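Local coordinates for putative oxidoreductase (Salmonella enterica subsp. enterica serovar Typhimurium, PDB 3NX4), which binds NADP(H) and probably works as an NADPH-dependent acryloyl-CoA reductase of the medium-chain dehydrogenase/reductase superfamily, at residues Leu228-Cys240 against Pro254-Asp266. Sequence-based numbering, arbitrary orientation.
With NAP (NADP nicotinamide-adenine-dinucleotide phosphate), chain C.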
ATOM      1  N   LEU A 228     -10.540  -0.532   3.483  1.00 24.67           N
ATOM      2  CA  LEU A 228      -9.802  -1.378   2.537  1.00 28.87           C
ATOM      3  C   LEU A 228     -10.711  -2.360   1.804  1.00 28.03           C
ATOM      4  O   LEU A 228     -10.541  -2.569   0.606  1.00 24.54           O
ATOM      5  CB  LEU A 228      -8.667  -2.141   3.221  1.00 26.92           C
ATOM      6  CG  LEU A 228      -7.463  -1.301   3.645  1.00 27.52           C
ATOM      7  CD1 LEU A 228      -6.630  -2.084   4.646  1.00 29.23           C
ATOM      8  CD2 LEU A 228      -6.641  -0.899   2.431  1.00 24.74           C
ATOM      9  N   ALA A 229     -11.668  -2.955   2.517  1.00 26.20           N
ATOM     10  CA  ALA A 229     -12.592  -3.930   1.921  1.00 30.16           C
ATOM     11  C   ALA A 229     -13.578  -3.301   0.925  1.00 27.25           C
ATOM     12  O   ALA A 229     -14.200  -4.008   0.117  1.00 30.51           O
ATOM     13  CB  ALA A 229     -13.359  -4.702   3.027  1.00 26.14           C
ATOM     14  N   GLN A 230     -13.697  -1.975   0.987  1.00 25.11           N
ATOM     15  CA  GLN A 230     -14.628  -1.204   0.165  1.00 21.36           C
ATOM     16  C   GLN A 230     -13.972  -0.454  -1.000  1.00 24.47           C
ATOM     17  O   GLN A 230     -14.636   0.331  -1.686  1.00 24.38           O
ATOM     18  CB  GLN A 230     -15.328  -0.152   1.042  1.00 23.28           C
ATOM     19  CG  GLN A 230     -16.321  -0.735   2.064  1.00 25.27           C
ATOM     20  CD  GLN A 230     -16.865   0.321   3.021  1.00 30.27           C
ATOM     21  OE1 GLN A 230     -16.248   1.361   3.233  1.00 32.35           O
ATOM     22  NE2 GLN A 230     -18.029   0.043   3.610  1.00 31.35           N
HETATM   23  N   MSE A 231     -12.672  -0.642  -1.197  1.00 24.99           N
HETATM   24  CA  MSE A 231     -11.970   0.093  -2.259  1.00 22.48           C
HETATM   25  C   MSE A 231     -12.330  -0.413  -3.657  1.00 24.78           C
HETATM   26  O   MSE A 231     -12.444  -1.629  -3.889  1.00 24.83           O
HETATM   27  CB  MSE A 231     -10.446   0.017  -2.073  1.00 25.97           C
HETATM   28  CG  MSE A 231      -9.950   0.581  -0.748  1.00 23.72           C
HETATM   29 SE   MSE A 231     -10.528   2.434  -0.411  0.75 25.35          SE
HETATM   30  CE  MSE A 231      -9.860   3.297  -2.026  1.00 21.91           C
ATOM     31  N   ASN A 232     -12.490   0.519  -4.591  1.00 24.65           N
ATOM     32  CA  ASN A 232     -12.611   0.152  -5.993  1.00 23.06           C
ATOM     33  C   ASN A 232     -11.358  -0.610  -6.433  1.00 24.13           C
ATOM     34  O   ASN A 232     -10.277  -0.424  -5.882  1.00 22.76           O
ATOM     35  CB  ASN A 232     -12.717   1.398  -6.876  1.00 25.57           C
ATOM     36  CG  ASN A 232     -14.034   2.137  -6.726  1.00 29.70           C
ATOM     37  OD1 ASN A 232     -14.995   1.637  -6.137  1.00 27.68           O
ATOM     38  ND2 ASN A 232     -14.091   3.330  -7.298  1.00 28.62           N
ATOM     39  N   TYR A 233     -11.501  -1.455  -7.443  1.00 24.69           N
ATOM     40  CA  TYR A 233     -10.331  -2.041  -8.082  1.00 23.94           C
ATOM     41  C   TYR A 233      -9.307  -0.954  -8.468  1.00 27.25           C
ATOM     42  O   TYR A 233      -9.662   0.045  -9.105  1.00 24.31           O
ATOM     43  CB  TYR A 233     -10.776  -2.825  -9.311  1.00 23.64           C
ATOM     44  CG  TYR A 233      -9.669  -3.635  -9.912  1.00 24.28           C
ATOM     45  CD1 TYR A 233      -8.745  -3.046 -10.775  1.00 25.72           C
ATOM     46  CD2 TYR A 233      -9.541  -4.987  -9.622  1.00 28.52           C
ATOM     47  CE1 TYR A 233      -7.713  -3.791 -11.331  1.00 24.54           C
ATOM     48  CE2 TYR A 233      -8.514  -5.746 -10.185  1.00 29.03           C
ATOM     49  CZ  TYR A 233      -7.607  -5.137 -11.036  1.00 27.40           C
ATOM     50  OH  TYR A 233      -6.586  -5.878 -11.594  1.00 28.91           O
ATOM     51  N   GLY A 234      -8.044  -1.138  -8.075  1.00 22.96           N
ATOM     52  CA  GLY A 234      -7.000  -0.152  -8.351  1.00 22.79           C
ATOM     53  C   GLY A 234      -7.050   1.102  -7.472  1.00 25.83           C
ATOM     54  O   GLY A 234      -6.319   2.066  -7.696  1.00 27.21           O
ATOM     55  N   GLY A 235      -7.910   1.093  -6.460  1.00 23.70           N
ATOM     56  CA  GLY A 235      -8.028   2.226  -5.548  1.00 22.26           C
ATOM     57  C   GLY A 235      -6.800   2.402  -4.663  1.00 24.40           C
ATOM     58  O   GLY A 235      -5.983   1.490  -4.542  1.00 27.64           O
ATOM     59  N   CYS A 236      -6.665   3.581  -4.051  1.00 21.01           N
ATOM     60  CA  CYS A 236      -5.548   3.860  -3.148  1.00 20.29           C
ATOM     61  C   CYS A 236      -6.014   4.424  -1.807  1.00 23.66           C
ATOM     62  O   CYS A 236      -6.809   5.362  -1.753  1.00 22.72           O
ATOM     63  CB  CYS A 236      -4.579   4.860  -3.794  1.00 21.37           C
ATOM     64  SG  CYS A 236      -3.156   5.341  -2.711  1.00 26.74           S
ATOM     65  N   VAL A 237      -5.500   3.859  -0.725  1.00 25.95           N
ATOM     66  CA  VAL A 237      -5.721   4.427   0.591  1.00 19.58           C
ATOM     67  C   VAL A 237      -4.434   5.069   1.094  1.00 26.12           C
ATOM     68  O   VAL A 237      -3.403   4.404   1.178  1.00 27.70           O
ATOM     69  CB  VAL A 237      -6.108   3.347   1.617  1.00 23.56           C
ATOM     70  CG1 VAL A 237      -6.335   4.008   2.994  1.00 23.14           C
ATOM     71  CG2 VAL A 237      -7.342   2.591   1.164  1.00 27.00           C
ATOM     72  N   ALA A 238      -4.492   6.359   1.429  1.00 26.64           N
ATOM     73  CA  ALA A 238      -3.393   7.024   2.120  1.00 26.40           C
ATOM     74  C   ALA A 238      -3.679   6.961   3.625  1.00 30.16           C
ATOM     75  O   ALA A 238      -4.668   7.500   4.099  1.00 26.65           O
ATOM     76  CB  ALA A 238      -3.246   8.488   1.642  1.00 21.05           C
ATOM     77  N   ALA A 239      -2.825   6.267   4.366  1.00 25.98           N
ATOM     78  CA  ALA A 239      -3.053   6.049   5.788  1.00 26.89           C
ATOM     79  C   ALA A 239      -2.026   6.815   6.604  1.00 26.87           C
ATOM     80  O   ALA A 239      -0.816   6.686   6.367  1.00 29.12           O
ATOM     81  CB  ALA A 239      -2.966   4.553   6.106  1.00 23.27           C
ATOM     82  N   CYS A 240      -2.490   7.592   7.579  1.00 29.41           N
ATOM     83  CA  CYS A 240      -1.569   8.389   8.382  1.00 30.61           C
ATOM     84  C   CYS A 240      -1.841   8.322   9.884  1.00 30.56           C
ATOM     85  O   CYS A 240      -1.088   8.897  10.673  1.00 33.46           O
ATOM     86  CB  CYS A 240      -1.605   9.851   7.925  1.00 29.45           C
ATOM     87  SG  CYS A 240      -3.185  10.670   8.364  1.00 33.86           S
ATOM     88  N   PRO A 254      -8.153  -7.469  -0.558  1.00 30.00           N
ATOM     89  CA  PRO A 254      -8.286  -6.255  -1.376  1.00 27.83           C
ATOM     90  C   PRO A 254      -7.019  -6.021  -2.201  1.00 26.05           C
ATOM     91  O   PRO A 254      -7.065  -5.480  -3.304  1.00 29.37           O
ATOM     92  CB  PRO A 254      -8.439  -5.134  -0.333  1.00 23.93           C
ATOM     93  CG  PRO A 254      -8.978  -5.817   0.891  1.00 29.20           C
ATOM     94  CD  PRO A 254      -8.349  -7.201   0.880  1.00 29.18           C
ATOM     95  N   PHE A 255      -5.890  -6.444  -1.661  1.00 27.07           N
ATOM     96  CA  PHE A 255      -4.618  -6.238  -2.344  1.00 28.47           C
ATOM     97  C   PHE A 255      -4.451  -7.159  -3.532  1.00 30.44           C
ATOM     98  O   PHE A 255      -4.140  -6.702  -4.634  1.00 27.81           O
ATOM     99  CB  PHE A 255      -3.474  -6.380  -1.348  1.00 25.87           C
ATOM    100  CG  PHE A 255      -3.609  -5.446  -0.188  1.00 26.38           C
ATOM    101  CD1 PHE A 255      -3.195  -4.120  -0.300  1.00 32.58           C
ATOM    102  CD2 PHE A 255      -4.201  -5.863   0.984  1.00 23.28           C
ATOM    103  CE1 PHE A 255      -3.348  -3.230   0.763  1.00 28.45           C
ATOM    104  CE2 PHE A 255      -4.357  -4.982   2.057  1.00 25.76           C
ATOM    105  CZ  PHE A 255      -3.930  -3.664   1.939  1.00 26.93           C
ATOM    106  N   ILE A 256      -4.699  -8.451  -3.329  1.00 24.69           N
ATOM    107  CA  ILE A 256      -4.372  -9.421  -4.364  1.00 23.34           C
ATOM    108  C   ILE A 256      -5.511  -9.688  -5.330  1.00 30.58           C
ATOM    109  O   ILE A 256      -5.290 -10.263  -6.399  1.00 28.43           O
ATOM    110  CB  ILE A 256      -3.867 -10.744  -3.766  1.00 28.92           C
ATOM    111  CG1 ILE A 256      -5.030 -11.542  -3.178  1.00 32.34           C
ATOM    112  CG2 ILE A 256      -2.787 -10.466  -2.730  1.00 27.57           C
ATOM    113  CD1 ILE A 256      -4.628 -12.938  -2.692  1.00 39.90           C
ATOM    114  N   LEU A 257      -6.724  -9.287  -4.964  1.00 27.84           N
ATOM    115  CA  LEU A 257      -7.887  -9.477  -5.835  1.00 27.73           C
ATOM    116  C   LEU A 257      -8.322  -8.148  -6.459  1.00 27.47           C
ATOM    117  O   LEU A 257      -8.936  -8.121  -7.522  1.00 31.89           O
ATOM    118  CB  LEU A 257      -9.061 -10.098  -5.066  1.00 30.03           C
ATOM    119  CG  LEU A 257      -8.897 -11.541  -4.590  1.00 36.62           C
ATOM    120  CD1 LEU A 257     -10.158 -12.046  -3.902  1.00 42.63           C
ATOM    121  CD2 LEU A 257      -8.544 -12.428  -5.764  1.00 39.77           C
ATOM    122  N   ARG A 258      -7.988  -7.044  -5.811  1.00 21.71           N
ATOM    123  CA  ARG A 258      -8.436  -5.753  -6.310  1.00 24.32           C
ATOM    124  C   ARG A 258      -7.319  -4.750  -6.572  1.00 23.75           C
ATOM    125  O   ARG A 258      -7.595  -3.586  -6.873  1.00 23.14           O
ATOM    126  CB  ARG A 258      -9.484  -5.150  -5.370  1.00 23.40           C
ATOM    127  CG  ARG A 258     -10.837  -5.865  -5.441  1.00 26.56           C
ATOM    128  CD  ARG A 258     -11.894  -5.119  -4.612  1.00 26.21           C
ATOM    129  NE  ARG A 258     -13.186  -5.801  -4.670  1.00 30.88           N
ATOM    130  CZ  ARG A 258     -14.171  -5.615  -3.798  1.00 28.86           C
ATOM    131  NH1 ARG A 258     -14.022  -4.752  -2.792  1.00 28.76           N
ATOM    132  NH2 ARG A 258     -15.310  -6.284  -3.940  1.00 27.66           N
ATOM    133  N   ASN A 259      -6.071  -5.201  -6.451  1.00 25.80           N
ATOM    134  CA  ASN A 259      -4.919  -4.368  -6.799  1.00 26.54           C
ATOM    135  C   ASN A 259      -4.914  -3.044  -6.030  1.00 27.21           C
ATOM    136  O   ASN A 259      -4.515  -2.010  -6.551  1.00 22.49           O
ATOM    137  CB  ASN A 259      -4.908  -4.095  -8.302  1.00 24.36           C
ATOM    138  CG  ASN A 259      -3.504  -3.997  -8.867  1.00 32.23           C
ATOM    139  OD1 ASN A 259      -2.914  -5.005  -9.279  1.00 30.29           O
ATOM    140  ND2 ASN A 259      -2.949  -2.781  -8.874  1.00 28.49           N
ATOM    141  N   VAL A 260      -5.347  -3.088  -4.780  1.00 23.66           N
ATOM    142  CA  VAL A 260      -5.373  -1.892  -3.945  1.00 23.78           C
ATOM    143  C   VAL A 260      -3.968  -1.483  -3.471  1.00 28.82           C
ATOM    144  O   VAL A 260      -3.142  -2.336  -3.149  1.00 23.66           O
ATOM    145  CB  VAL A 260      -6.317  -2.104  -2.721  1.00 26.76           C
ATOM    146  CG1 VAL A 260      -6.112  -1.035  -1.678  1.00 22.88           C
ATOM    147  CG2 VAL A 260      -7.780  -2.170  -3.176  1.00 23.45           C
ATOM    148  N   ARG A 261      -3.713  -0.172  -3.427  1.00 21.77           N
ATOM    149  CA  ARG A 261      -2.490   0.354  -2.835  1.00 20.96           C
ATOM    150  C   ARG A 261      -2.796   0.914  -1.457  1.00 26.75           C
ATOM    151  O   ARG A 261      -3.743   1.696  -1.289  1.00 23.67           O
ATOM    152  CB  ARG A 261      -1.917   1.483  -3.688  1.00 22.68           C
ATOM    153  CG  ARG A 261      -0.701   2.183  -3.055  1.00 24.51           C
ATOM    154  CD  ARG A 261      -0.117   3.280  -3.968  1.00 21.60           C
ATOM    155  NE  ARG A 261       0.367   2.759  -5.246  1.00 24.32           N
ATOM    156  CZ  ARG A 261       0.893   3.512  -6.216  1.00 24.11           C
ATOM    157  NH1 ARG A 261       0.995   4.831  -6.067  1.00 21.34           N
ATOM    158  NH2 ARG A 261       1.302   2.955  -7.347  1.00 25.36           N
ATOM    159  N   LEU A 262      -2.010   0.511  -0.469  1.00 23.43           N
ATOM    160  CA  LEU A 262      -2.047   1.169   0.840  1.00 23.37           C
ATOM    161  C   LEU A 262      -0.735   1.927   1.006  1.00 25.56           C
ATOM    162  O   LEU A 262       0.320   1.323   1.200  1.00 24.83           O
ATOM    163  CB  LEU A 262      -2.246   0.149   1.967  1.00 24.93           C
ATOM    164  CG  LEU A 262      -2.126   0.636   3.412  1.00 24.74           C
ATOM    165  CD1 LEU A 262      -3.157   1.742   3.714  1.00 24.97           C
ATOM    166  CD2 LEU A 262      -2.288  -0.531   4.369  1.00 26.46           C
ATOM    167  N   GLN A 263      -0.800   3.249   0.877  1.00 22.24           N
ATOM    168  CA  GLN A 263       0.375   4.093   1.022  1.00 24.14           C
ATOM    169  C   GLN A 263       0.439   4.700   2.422  1.00 27.76           C
ATOM    170  O   GLN A 263      -0.420   5.502   2.807  1.00 26.07           O
ATOM    171  CB  GLN A 263       0.355   5.223   0.001  1.00 25.27           C
ATOM    172  CG  GLN A 263       1.535   6.198   0.175  1.00 25.82           C
ATOM    173  CD  GLN A 263       2.883   5.532  -0.117  1.00 27.39           C
ATOM    174  OE1 GLN A 263       3.129   5.076  -1.230  1.00 28.28           O
ATOM    175  NE2 GLN A 263       3.744   5.458   0.893  1.00 25.96           N
ATOM    176  N   GLY A 264       1.445   4.309   3.190  1.00 25.20           N
ATOM    177  CA  GLY A 264       1.656   4.923   4.488  1.00 24.39           C
ATOM    178  C   GLY A 264       2.201   6.328   4.291  1.00 30.11           C
ATOM    179  O   GLY A 264       2.973   6.585   3.360  1.00 27.11           O
ATOM    180  N   VAL A 265       1.805   7.241   5.167  1.00 27.03           N
ATOM    181  CA  VAL A 265       2.271   8.620   5.089  1.00 30.77           C
ATOM    182  C   VAL A 265       2.863   9.037   6.424  1.00 31.47           C
ATOM    183  O   VAL A 265       2.162   9.042   7.436  1.00 31.55           O
ATOM    184  CB  VAL A 265       1.111   9.571   4.751  1.00 34.65           C
ATOM    185  CG1 VAL A 265       1.541  11.025   4.895  1.00 31.41           C
ATOM    186  CG2 VAL A 265       0.591   9.292   3.354  1.00 30.82           C
ATOM    187  N   ASP A 266       4.154   9.361   6.426  1.00 26.73           N
ATOM    188  CA  ASP A 266       4.826   9.905   7.608  1.00 25.45           C
ATOM    189  C   ASP A 266       5.139  11.376   7.376  1.00 30.47           C
ATOM    190  O   ASP A 266       5.686  11.734   6.338  1.00 34.71           O
ATOM    191  CB  ASP A 266       6.149   9.170   7.864  1.00 32.08           C
ATOM    192  CG  ASP A 266       7.062   9.935   8.825  1.00 35.31           C
ATOM    193  OD1 ASP A 266       6.655  10.128   9.984  1.00 38.37           O
ATOM    194  OD2 ASP A 266       8.178  10.346   8.429  1.00 34.56           O
TER
HETATM  195  PA  NAP C 330      -7.714  14.546  15.668  1.00 31.99           P
HETATM  196  O1A NAP C 330      -7.899  15.977  15.378  1.00 26.49           O
HETATM  197  O2A NAP C 330      -7.909  14.098  17.056  1.00 27.01           O
HETATM  198  O5B NAP C 330      -8.590  13.665  14.663  1.00 29.04           O
HETATM  199  C5B NAP C 330      -8.803  12.312  14.956  1.00 27.15           C
HETATM  200  C4B NAP C 330     -10.250  12.042  14.570  1.00 28.79           C
HETATM  201  O4B NAP C 330     -10.480  10.661  14.629  1.00 28.76           O
HETATM  202  C3B NAP C 330     -11.244  12.694  15.533  1.00 34.01           C
HETATM  203  O3B NAP C 330     -11.629  13.972  15.066  1.00 30.15           O
HETATM  204  C2B NAP C 330     -12.419  11.736  15.503  1.00 29.24           C
HETATM  205  O2B NAP C 330     -13.241  12.121  14.427  1.00 29.76           O
HETATM  206  C1B NAP C 330     -11.782  10.406  15.138  1.00 33.31           C
HETATM  207  N9A NAP C 330     -11.630   9.530  16.308  1.00 30.79           N
HETATM  208  C8A NAP C 330     -11.138   9.865  17.546  1.00 39.82           C
HETATM  209  N7A NAP C 330     -11.146   8.749  18.315  1.00 40.75           N
HETATM  210  C5A NAP C 330     -11.617   7.717  17.585  1.00 37.44           C
HETATM  211  C6A NAP C 330     -11.836   6.377  17.876  1.00 42.47           C
HETATM  212  N6A NAP C 330     -11.566   5.883  19.077  1.00 52.13           N
HETATM  213  N1A NAP C 330     -12.336   5.553  16.898  1.00 41.38           N
HETATM  214  C2A NAP C 330     -12.625   6.052  15.646  1.00 40.75           C
HETATM  215  N3A NAP C 330     -12.414   7.385  15.361  1.00 36.41           N
HETATM  216  C4A NAP C 330     -11.922   8.199  16.319  1.00 32.99           C
HETATM  217  O3  NAP C 330      -6.212  14.109  15.257  1.00 29.03           O
HETATM  218  PN  NAP C 330      -5.271  14.666  14.086  1.00 30.80           P
HETATM  219  O1N NAP C 330      -4.305  15.651  14.625  1.00 30.99           O
HETATM  220  O2N NAP C 330      -6.165  15.060  12.973  1.00 25.55           O
HETATM  221  O5D NAP C 330      -4.503  13.296  13.728  1.00 33.41           O
HETATM  222  C5D NAP C 330      -5.252  12.215  13.224  1.00 38.30           C
HETATM  223  C4D NAP C 330      -4.429  10.940  13.310  1.00 37.89           C
HETATM  224  O4D NAP C 330      -3.328  11.069  12.443  1.00 37.65           O
HETATM  225  C3D NAP C 330      -3.857  10.730  14.702  1.00 41.24           C
HETATM  226  O3D NAP C 330      -3.844   9.349  14.989  1.00 37.40           O
HETATM  227  C2D NAP C 330      -2.438  11.239  14.598  1.00 47.46           C
HETATM  228  O2D NAP C 330      -1.579  10.560  15.481  1.00 48.88           O
HETATM  229  C1D NAP C 330      -2.124  10.887  13.158  1.00 42.09           C
HETATM  230  N1N NAP C 330      -1.077  11.716  12.548  1.00 43.08           N
HETATM  231  C2N NAP C 330       0.058  11.094  12.114  1.00 45.31           C
HETATM  232  C3N NAP C 330       1.084  11.810  11.505  1.00 45.23           C
HETATM  233  C7N NAP C 330       2.016  11.039  10.611  1.00 43.84           C
HETATM  234  O7N NAP C 330       3.360  11.426  10.493  1.00 45.43           O
HETATM  235  N7N NAP C 330       1.533   9.993   9.949  1.00 30.44           N
HETATM  236  C4N NAP C 330       0.939  13.187  11.339  1.00 43.24           C
HETATM  237  C5N NAP C 330      -0.232  13.815  11.784  1.00 42.25           C
HETATM  238  C6N NAP C 330      -1.242  13.062  12.380  1.00 36.80           C
HETATM  239  P2B NAP C 330     -14.853  11.961  14.517  1.00 31.82           P
HETATM  240  O1X NAP C 330     -15.435  12.770  13.390  1.00 27.70           O
HETATM  241  O2X NAP C 330     -15.226  10.507  14.352  1.00 31.54           O
HETATM  242  O3X NAP C 330     -15.299  12.485  15.856  1.00 36.30           O
HETATM  243  O   HOH W   1     -11.484  -3.560  -1.982  1.00 27.83           O
HETATM  244  O   HOH W   2      -4.047  -5.080 -11.975  1.00 40.86           O
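Strands 235-239 and 261-264 run parallel, their axes 21° apart, with Cys236 beside Arg261 and Ala239 beside Gly264. A ladder of backbone hydrogen bonds starts with Arg261 N to Gly235 O and ends with Val265 N to Ala239 O (2.9 Å). Just ahead of it, in the type II turn 232-235, Gly234 N donates to Arg258 O (2.8 Å). On the face that holds Val237 and Ala239, Leu262 CD1 packs on Ala239 CB (3.7 Å) and on Val237; on the opposite face Cys236 SG lies along the aliphatic part of Arg261. These are the last two strands of the six-stranded parallel sheet of the Rossmann nucleotide-binding domain, and 261-264 pairs antiparallel with a strand of the second subunit, where Arg261 NE hydrogen-bonds to Gln263 OE1 of that chain, and Gln263 OE1 to its Arg261 NE. Just past the ladder the segment ends grip the nicotinamide carboxamide of NADP: Val265 O accepts from N7N (2.8 Å), and Cys240 O, less surely placed, accepts from it too.

At the helical end, Leu228 CD2 meets Phe255 CZ (3.9 Å) and Val260 CG1, while Val260 CG2 presses on Met231 CB (3.6 Å). Arg258, extended from CG to NE, sends its guanidinium past Met231 O; a water in the guanidinium plane joins NH1 to Leu228 O and Met231 O, and NH2 hydrogen-bonds to Glu208 O. Tyr233 CG turns away from the backbone N (chi1 -171°), bringing one ring face over Arg258 O and Asn259 CB, both toward the rim (Asn259 CB 4.0 Å from CZ). A second water links Tyr233 OH to Asn259 OD1, weakly at the amide; Asp266 of the second subunit bonds Tyr233 OH through OD2 and Asn259 OD1 through its backbone N.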